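Local coordinates for protein predicted acetyltransferase (Clostridium acetobutylicum, PDB 3MGD) that binds acetyl-CoA and is probably an N-acetyltransferase of the GNAT family, at residues N49-W54 with T65-F70. Numbering follows the deposited sequence.
Sequences NLLVEW and TAAIAF
Val52 and Ile68 form a hydrogen-bonded pair in an antiparallel β-hairpin, strands 51-58 and 61-72, within the mixed sheet of this GNAT fold. Val52 N meets Ile68 O in a nearly straight bond (171° at the hydrogen), and Ile68 N returns one to Val52 O at 2.9 Å. Trp54 and Ala66 pair the same way, with more bent bonds. At the other end, Phe70 N reaches Leu50 O from above its carbonyl plane, and a water donates to that same oxygen and to Phe70 O, so Leu50 O accepts two bonds just before the strand begins.

On the face carrying Val52, Ile68 and Phe70, the valine CB lies 4.1 Å from Ile68 CG2. With CG1 anti to the backbone N (chi1 173°), Val52 turns its other methyl, CG2, to the edge of the Phe70 ring, 4.0 Å from CE2; Asn49 O approaches that ring near its plane too. Helix 101-115 covers this face: Leu109 touches Ile68, while Arg108 makes a cation-pi contact with the Trp54 indole and Glu112 accepts a hydrogen bond from its NE1. Ala66 touches Met90, an acetyl-CoA-binding residue, and its side chain lies about 7 Å from the bound acetyl-CoA.

On the opposite face, Leu51 CD1 rests 3.9 Å from Ala69 CB and also contacts Ala67 CB. The buried Glu53 bends at chi2 (146°), and its carboxylate lies lengthwise over strand 65-70, spanning Ala67 and Thr65. Glu53 OE2 packs 3.5 Å from Ala67 CB, and OE1 sits equally close, 3.5 Å, to Thr65 CB. Helix 35-47 packs against this face, where Phe42 touches both Leu51 and Glu53. Asn89 serves both strands, its ND2 bonding Glu53 OE2 and its backbone O bonding Thr65 OG1.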
ATOM      1  N   ASN A  49       2.582 -16.760  -2.314  1.00 20.52           N
ATOM      2  CA  ASN A  49       1.253 -16.462  -2.868  1.00 22.23           C
ATOM      3  C   ASN A  49       0.710 -15.096  -2.481  1.00 24.77           C
ATOM      4  O   ASN A  49      -0.513 -14.899  -2.425  1.00 24.40           O
ATOM      5  CB  ASN A  49       0.240 -17.559  -2.478  1.00 26.49           C
ATOM      6  CG  ASN A  49      -0.864 -17.774  -3.541  1.00 35.47           C
ATOM      7  OD1 ASN A  49      -0.673 -17.528  -4.734  1.00 36.98           O
ATOM      8  ND2 ASN A  49      -2.012 -18.263  -3.096  1.00 41.76           N
ATOM      9  N   LEU A  50       1.614 -14.160  -2.200  1.00 19.85           N
ATOM     10  CA  LEU A  50       1.243 -12.764  -1.945  1.00 14.79           C
ATOM     11  C   LEU A  50       1.230 -11.935  -3.236  1.00 18.21           C
ATOM     12  O   LEU A  50       0.973 -10.732  -3.212  1.00 18.00           O
ATOM     13  CB  LEU A  50       2.201 -12.139  -0.927  1.00 20.88           C
ATOM     14  CG  LEU A  50       2.038 -12.688   0.497  1.00 20.07           C
ATOM     15  CD1 LEU A  50       3.116 -12.159   1.456  1.00 19.53           C
ATOM     16  CD2 LEU A  50       0.633 -12.390   1.030  1.00 23.50           C
ATOM     17  N   LEU A  51       1.539 -12.595  -4.350  1.00 18.28           N
ATOM     18  CA  LEU A  51       1.451 -12.007  -5.682  1.00 15.52           C
ATOM     19  C   LEU A  51       0.877 -13.054  -6.636  1.00 17.64           C
ATOM     20  O   LEU A  51       1.286 -14.211  -6.595  1.00 17.63           O
ATOM     21  CB  LEU A  51       2.845 -11.600  -6.177  1.00 14.00           C
ATOM     22  CG  LEU A  51       2.847 -10.889  -7.536  1.00 16.67           C
ATOM     23  CD1 LEU A  51       2.318  -9.443  -7.380  1.00 16.08           C
ATOM     24  CD2 LEU A  51       4.243 -10.912  -8.189  1.00 17.51           C
ATOM     25  N   VAL A  52      -0.077 -12.653  -7.471  1.00 17.58           N
ATOM     26  CA  VAL A  52      -0.557 -13.494  -8.568  1.00 15.94           C
ATOM     27  C   VAL A  52      -0.401 -12.713  -9.870  1.00 19.00           C
ATOM     28  O   VAL A  52      -0.937 -11.622 -10.009  1.00 16.88           O
ATOM     29  CB  VAL A  52      -2.045 -13.890  -8.396  1.00 21.48           C
ATOM     30  CG1 VAL A  52      -2.565 -14.623  -9.636  1.00 18.18           C
ATOM     31  CG2 VAL A  52      -2.238 -14.754  -7.134  1.00 22.32           C
ATOM     32  N   GLU A  53       0.343 -13.264 -10.818  1.00 19.87           N
ATOM     33  CA  GLU A  53       0.568 -12.557 -12.076  1.00 19.54           C
ATOM     34  C   GLU A  53       0.054 -13.403 -13.219  1.00 20.21           C
ATOM     35  O   GLU A  53       0.556 -14.496 -13.472  1.00 20.18           O
ATOM     36  CB  GLU A  53       2.046 -12.182 -12.260  1.00 19.78           C
ATOM     37  CG  GLU A  53       2.366 -11.543 -13.636  1.00 15.58           C
ATOM     38  CD  GLU A  53       3.459 -10.473 -13.577  1.00 21.53           C
ATOM     39  OE1 GLU A  53       3.974 -10.097 -14.657  1.00 19.70           O
ATOM     40  OE2 GLU A  53       3.813 -10.011 -12.466  1.00 19.45           O
ATOM     41  N   TRP A  54      -0.986 -12.904 -13.879  1.00 17.19           N
ATOM     42  CA  TRP A  54      -1.573 -13.593 -15.009  1.00 17.14           C
ATOM     43  C   TRP A  54      -0.807 -13.210 -16.271  1.00 21.12           C
ATOM     44  O   TRP A  54      -0.328 -12.076 -16.408  1.00 19.75           O
ATOM     45  CB  TRP A  54      -3.048 -13.218 -15.160  1.00 16.67           C
ATOM     46  CG  TRP A  54      -3.974 -14.034 -14.308  1.00 21.16           C
ATOM     47  CD1 TRP A  54      -4.400 -13.751 -13.037  1.00 19.57           C
ATOM     48  CD2 TRP A  54      -4.592 -15.270 -14.678  1.00 17.81           C
ATOM     49  NE1 TRP A  54      -5.254 -14.746 -12.595  1.00 22.62           N
ATOM     50  CE2 TRP A  54      -5.388 -15.685 -13.592  1.00 18.75           C
ATOM     51  CE3 TRP A  54      -4.558 -16.062 -15.833  1.00 18.21           C
ATOM     52  CZ2 TRP A  54      -6.124 -16.868 -13.618  1.00 24.92           C
ATOM     53  CZ3 TRP A  54      -5.291 -17.232 -15.861  1.00 20.31           C
ATOM     54  CH2 TRP A  54      -6.064 -17.628 -14.761  1.00 24.57           C
ATOM     55  N   THR A  65       0.718  -9.041 -19.512  1.00 17.77           N
ATOM     56  CA  THR A  65       0.783  -9.473 -18.126  1.00 15.67           C
ATOM     57  C   THR A  65      -0.145  -8.585 -17.303  1.00 17.09           C
ATOM     58  O   THR A  65      -0.542  -7.508 -17.750  1.00 19.24           O
ATOM     59  CB  THR A  65       2.196  -9.309 -17.544  1.00 18.42           C
ATOM     60  OG1 THR A  65       2.572  -7.924 -17.570  1.00 18.30           O
ATOM     61  CG2 THR A  65       3.217 -10.127 -18.337  1.00 19.50           C
ATOM     62  N   ALA A  66      -0.471  -9.039 -16.093  1.00 16.24           N
ATOM     63  CA  ALA A  66      -1.269  -8.251 -15.147  1.00 18.49           C
ATOM     64  C   ALA A  66      -1.144  -8.933 -13.797  1.00 18.30           C
ATOM     65  O   ALA A  66      -1.317 -10.147 -13.707  1.00 17.85           O
ATOM     66  CB  ALA A  66      -2.719  -8.226 -15.576  1.00 16.64           C
ATOM     67  N   ALA A  67      -0.823  -8.182 -12.751  1.00 15.90           N
ATOM     68  CA  ALA A  67      -0.658  -8.824 -11.433  1.00 14.14           C
ATOM     69  C   ALA A  67      -1.482  -8.168 -10.341  1.00 14.60           C
ATOM     70  O   ALA A  67      -1.903  -7.012 -10.457  1.00 14.61           O
ATOM     71  CB  ALA A  67       0.811  -8.871 -11.016  1.00 18.28           C
ATOM     72  N   ILE A  68      -1.700  -8.920  -9.268  1.00 16.02           N
ATOM     73  CA  ILE A  68      -2.331  -8.362  -8.086  1.00 16.44           C
ATOM     74  C   ILE A  68      -1.509  -8.840  -6.907  1.00 16.95           C
ATOM     75  O   ILE A  68      -1.152 -10.023  -6.837  1.00 14.15           O
ATOM     76  CB  ILE A  68      -3.831  -8.760  -7.970  1.00 19.32           C
ATOM     77  CG1 ILE A  68      -4.500  -8.050  -6.790  1.00 19.34           C
ATOM     78  CG2 ILE A  68      -4.011 -10.295  -7.915  1.00 17.22           C
ATOM     79  CD1 ILE A  68      -6.015  -8.038  -6.865  1.00 17.45           C
ATOM     80  N   ALA A  69      -1.155  -7.899  -6.034  1.00 12.72           N
ATOM     81  CA  ALA A  69      -0.440  -8.182  -4.786  1.00 13.16           C
ATOM     82  C   ALA A  69      -1.393  -7.981  -3.622  1.00 18.19           C
ATOM     83  O   ALA A  69      -2.210  -7.056  -3.634  1.00 21.57           O
ATOM     84  CB  ALA A  69       0.752  -7.236  -4.632  1.00 14.45           C
ATOM     85  N   PHE A  70      -1.295  -8.838  -2.609  1.00 18.16           N
ATOM     86  CA  PHE A  70      -2.182  -8.728  -1.457  1.00 16.73           C
ATOM     87  C   PHE A  70      -1.438  -8.084  -0.310  1.00 20.24           C
ATOM     88  O   PHE A  70      -0.423  -8.599   0.152  1.00 20.87           O
ATOM     89  CB  PHE A  70      -2.742 -10.095  -1.085  1.00 21.45           C
ATOM     90  CG  PHE A  70      -3.326 -10.809  -2.249  1.00 21.15           C
ATOM     91  CD1 PHE A  70      -4.483 -10.343  -2.842  1.00 22.84           C
ATOM     92  CD2 PHE A  70      -2.687 -11.905  -2.795  1.00 28.51           C
ATOM     93  CE1 PHE A  70      -5.012 -10.989  -3.951  1.00 23.86           C
ATOM     94  CE2 PHE A  70      -3.205 -12.546  -3.894  1.00 28.74           C
ATOM     95  CZ  PHE A  70      -4.367 -12.087  -4.470  1.00 23.35           C
TER
HETATM   96  O   HOH W   1       2.330  -8.603  -1.618  1.00 22.22           O